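Local atomic coordinates of porin (Rhodobacter capsulatus, PDB entry 2POR), a protein that forms, as a homotrimer, channels in the outer membrane that let small hydrophilic solutes up to about 0.6 kDa diffuse passively. Residues M10-N15 against W19-R24. Numbering follows the deposited sequence. Where two conformers were deposited one is given.
Sequences MGVMYN and WNFSSR. With CA (calcium ion), chain D; C8E ((hydroxyethyloxy)tri(ethyloxy)octane), chain F.
The carbonyl oxygen of M13 is gripped twice: N20 N donates to M13 O at 2.8 Å, and water 1 gives it a second hydrogen bond. This is the turn end of the first β-hairpin of the 16-stranded porin barrel, strand 2-14 running antiparallel to strand 19-34. M13 and N20 form a hydrogen-bonded pair, the return bond from M13 N to N20 O measuring 2.9 Å. Water 1 also accepts from N20 ND2, tying that amide back to the neighbouring strand; T142 of a second subunit is a further polar partner of the amide. The other branch faces the subunit boundary: N20 OD1 binds a calcium ion at 2.2 Å, alongside water 2, itself bonded to F21 O. N116 OD1, D136 OD2 and the carbonyl oxygens of K138 and G140, all of that second subunit, bind the same ion, so the hairpin contributes directly to the trimer interface.

V12, Y14, W19 and F21 share one face of the sheet, where W19 and F21 meet a bound detergent. Y14 CB sits over the six-membered ring of W19, a CH-pi contact 3.5 Å from the centroid. A chi1 of -178°, turning CG away from N, carries the phenol ring out so that Y14 CD1 comes 3.4 Å from W19 NE1, over the same indole face as CB. The phenol lies obliquely against the five-membered ring, the planes inclined at 48°. The detergent, (hydroxyethyloxy)tri(ethyloxy)octane, covers the other indole face, its C13 lying 3.5 Å from W19 CE2, while V12 CB comes obliquely against W19 CE3. Replacing W19 with an alanine would probably leave Y14 CB without its aromatic cover and the detergent without its flat surface. Farther along, V12 CG1 meets the edge of the F21 ring, 4.2 Å from CD1.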
loop_
_atom_site.group_PDB
_atom_site.type_symbol
_atom_site.label_atom_id
_atom_site.label_comp_id
_atom_site.label_asym_id
_atom_site.label_seq_id
_atom_site.Cartn_x
_atom_site.Cartn_y
_atom_site.Cartn_z
ATOM N N MET A 10 -15.162 8.891 -11.830
ATOM C CA MET A 10 -16.211 7.873 -11.867
ATOM C C MET A 10 -17.084 8.136 -13.074
ATOM O O MET A 10 -17.178 9.279 -13.530
ATOM C CB MET A 10 -17.065 7.843 -10.599
ATOM C CG MET A 10 -17.961 9.021 -10.357
ATOM S SD MET A 10 -18.996 8.680 -8.936
ATOM C CE MET A 10 -19.425 10.369 -8.787
ATOM N N GLY A 11 -17.626 7.106 -13.738
ATOM C CA GLY A 11 -18.417 7.319 -14.943
ATOM C C GLY A 11 -18.609 5.982 -15.600
ATOM O O GLY A 11 -18.570 4.958 -14.903
ATOM N N VAL A 12 -18.801 5.988 -16.907
ATOM C CA VAL A 12 -19.027 4.769 -17.725
ATOM C C VAL A 12 -18.074 4.744 -18.888
ATOM O O VAL A 12 -17.731 5.798 -19.433
ATOM C CB VAL A 12 -20.476 4.680 -18.280
ATOM C CG1 VAL A 12 -21.359 4.344 -17.092
ATOM C CG2 VAL A 12 -20.951 5.962 -18.950
ATOM N N MET A 13 -17.531 3.573 -19.233
ATOM C CA MET A 13 -16.524 3.489 -20.269
ATOM C C MET A 13 -17.003 2.383 -21.230
ATOM O O MET A 13 -17.511 1.354 -20.774
ATOM C CB MET A 13 -15.172 3.133 -19.614
ATOM C CG MET A 13 -14.030 2.894 -20.622
ATOM S SD MET A 13 -14.038 1.247 -21.402
ATOM C CE MET A 13 -13.792 0.318 -19.917
ATOM N N TYR A 14 -16.833 2.550 -22.523
ATOM C CA TYR A 14 -17.304 1.629 -23.552
ATOM C C TYR A 14 -16.060 0.998 -24.121
ATOM O O TYR A 14 -15.241 1.731 -24.684
ATOM C CB TYR A 14 -17.994 2.400 -24.623
ATOM C CG TYR A 14 -18.560 1.517 -25.705
ATOM C CD1 TYR A 14 -19.697 0.784 -25.408
ATOM C CD2 TYR A 14 -17.972 1.509 -26.958
ATOM C CE1 TYR A 14 -20.283 0.023 -26.393
ATOM C CE2 TYR A 14 -18.555 0.748 -27.951
ATOM C CZ TYR A 14 -19.704 0.019 -27.653
ATOM O OH TYR A 14 -20.297 -0.744 -28.650
ATOM N N ASN A 15 -15.906 -0.333 -24.055
ATOM C CA ASN A 15 -14.656 -0.988 -24.478
ATOM C C ASN A 15 -14.595 -1.391 -25.956
ATOM O O ASN A 15 -13.653 -2.033 -26.436
ATOM C CB ASN A 15 -14.395 -2.249 -23.608
ATOM C CG ASN A 15 -15.491 -3.305 -23.716
ATOM O OD1 ASN A 15 -16.306 -3.275 -24.640
ATOM N ND2 ASN A 15 -15.686 -4.196 -22.759
ATOM N N TRP A 19 -20.489 -1.353 -22.284
ATOM C CA TRP A 19 -20.294 -0.312 -21.285
ATOM C C TRP A 19 -19.951 -0.975 -19.952
ATOM O O TRP A 19 -20.467 -2.059 -19.655
ATOM C CB TRP A 19 -21.576 0.528 -21.106
ATOM C CG TRP A 19 -21.798 1.465 -22.277
ATOM C CD1 TRP A 19 -22.642 1.131 -23.298
ATOM C CD2 TRP A 19 -21.180 2.676 -22.470
ATOM N NE1 TRP A 19 -22.554 2.132 -24.146
ATOM C CE2 TRP A 19 -21.698 3.063 -23.694
ATOM C CE3 TRP A 19 -20.274 3.481 -21.801
ATOM C CZ2 TRP A 19 -21.322 4.254 -24.269
ATOM C CZ3 TRP A 19 -19.894 4.677 -22.379
ATOM C CH2 TRP A 19 -20.418 5.055 -23.599
ATOM N N ASN A 20 -19.070 -0.382 -19.145
ATOM C CA ASN A 20 -18.784 -0.834 -17.802
ATOM C C ASN A 20 -18.659 0.388 -16.903
ATOM O O ASN A 20 -18.233 1.443 -17.394
ATOM C CB ASN A 20 -17.459 -1.563 -17.707
ATOM C CG ASN A 20 -17.578 -3.066 -17.953
ATOM O OD1 ASN A 20 -17.899 -3.839 -17.037
ATOM N ND2 ASN A 20 -17.208 -3.420 -19.170
ATOM N N PHE A 21 -18.962 0.244 -15.622
ATOM C CA PHE A 21 -18.652 1.282 -14.626
ATOM C C PHE A 21 -17.127 1.330 -14.487
ATOM O O PHE A 21 -16.471 0.279 -14.532
ATOM C CB PHE A 21 -19.259 0.942 -13.249
ATOM C CG PHE A 21 -20.781 0.840 -13.114
ATOM C CD1 PHE A 21 -21.635 1.492 -13.992
ATOM C CD2 PHE A 21 -21.280 0.071 -12.080
ATOM C CE1 PHE A 21 -22.987 1.348 -13.807
ATOM C CE2 PHE A 21 -22.642 -0.058 -11.911
ATOM C CZ PHE A 21 -23.484 0.581 -12.778
ATOM N N SER A 22 -16.496 2.504 -14.345
ATOM C CA SER A 22 -15.063 2.615 -14.186
ATOM C C SER A 22 -14.802 3.762 -13.197
ATOM O O SER A 22 -15.258 4.881 -13.423
ATOM C CB SER A 22 -14.443 2.912 -15.506
ATOM O OG SER A 22 -13.038 2.813 -15.385
ATOM N N SER A 23 -14.113 3.531 -12.093
ATOM C CA SER A 23 -13.854 4.563 -11.099
ATOM C C SER A 23 -12.533 4.311 -10.394
ATOM O O SER A 23 -11.974 3.214 -10.520
ATOM C CB SER A 23 -15.022 4.561 -10.130
ATOM O OG SER A 23 -15.158 3.401 -9.336
ATOM N N ARG A 24 -11.914 5.274 -9.719
ATOM C CA ARG A 24 -10.705 5.066 -8.942
ATOM C C ARG A 24 -10.510 6.286 -8.041
ATOM O O ARG A 24 -11.133 7.316 -8.292
ATOM C CB ARG A 24 -9.446 4.976 -9.786
ATOM C CG ARG A 24 -8.943 6.158 -10.511
ATOM C CD ARG A 24 -7.585 5.878 -11.015
ATOM N NE ARG A 24 -7.130 7.115 -11.640
ATOM C CZ ARG A 24 -6.116 7.255 -12.485
ATOM N NH1 ARG A 24 -5.374 6.239 -12.910
ATOM N NH2 ARG A 24 -5.775 8.489 -12.848
HETATM CA CA CA D . -17.754 -4.312 -14.909
HETATM C C1 C8E F . -17.003 13.876 -27.855
HETATM C C2 C8E F . -17.159 13.755 -26.326
HETATM C C3 C8E F . -18.331 12.903 -25.815
HETATM C C4 C8E F . -18.184 11.377 -25.892
HETATM C C5 C8E F . -19.416 10.791 -25.214
HETATM C C6 C8E F . -19.561 9.292 -25.393
HETATM C C7 C8E F . -21.025 8.855 -25.208
HETATM C C8 C8E F . -21.456 8.550 -23.765
HETATM O O9 C8E F . -22.859 8.598 -23.399
HETATM C C10 C8E F . -23.602 7.355 -23.324
HETATM C C11 C8E F . -23.961 6.648 -22.003
HETATM O O12 C8E F . -24.998 5.651 -22.087
HETATM C C13 C8E F . -24.567 4.276 -22.030
HETATM C C14 C8E F . -25.218 3.229 -21.093
HETATM O O15 C8E F . -24.958 3.149 -19.674
HETATM C C16 C8E F . -24.471 1.855 -19.276
HETATM C C17 C8E F . -24.484 1.460 -17.808
HETATM O O18 C8E F . -24.005 0.173 -17.425
HETATM C C19 C8E F . -25.016 -0.516 -16.688
HETATM C C20 C8E F . -25.783 -1.640 -17.378
HETATM O O21 C8E F . -26.867 -2.164 -16.612
HETATM O O HOH W 1 -16.289 -1.297 -21.090
HETATM O O HOH W 2 -16.396 -2.497 -14.296
#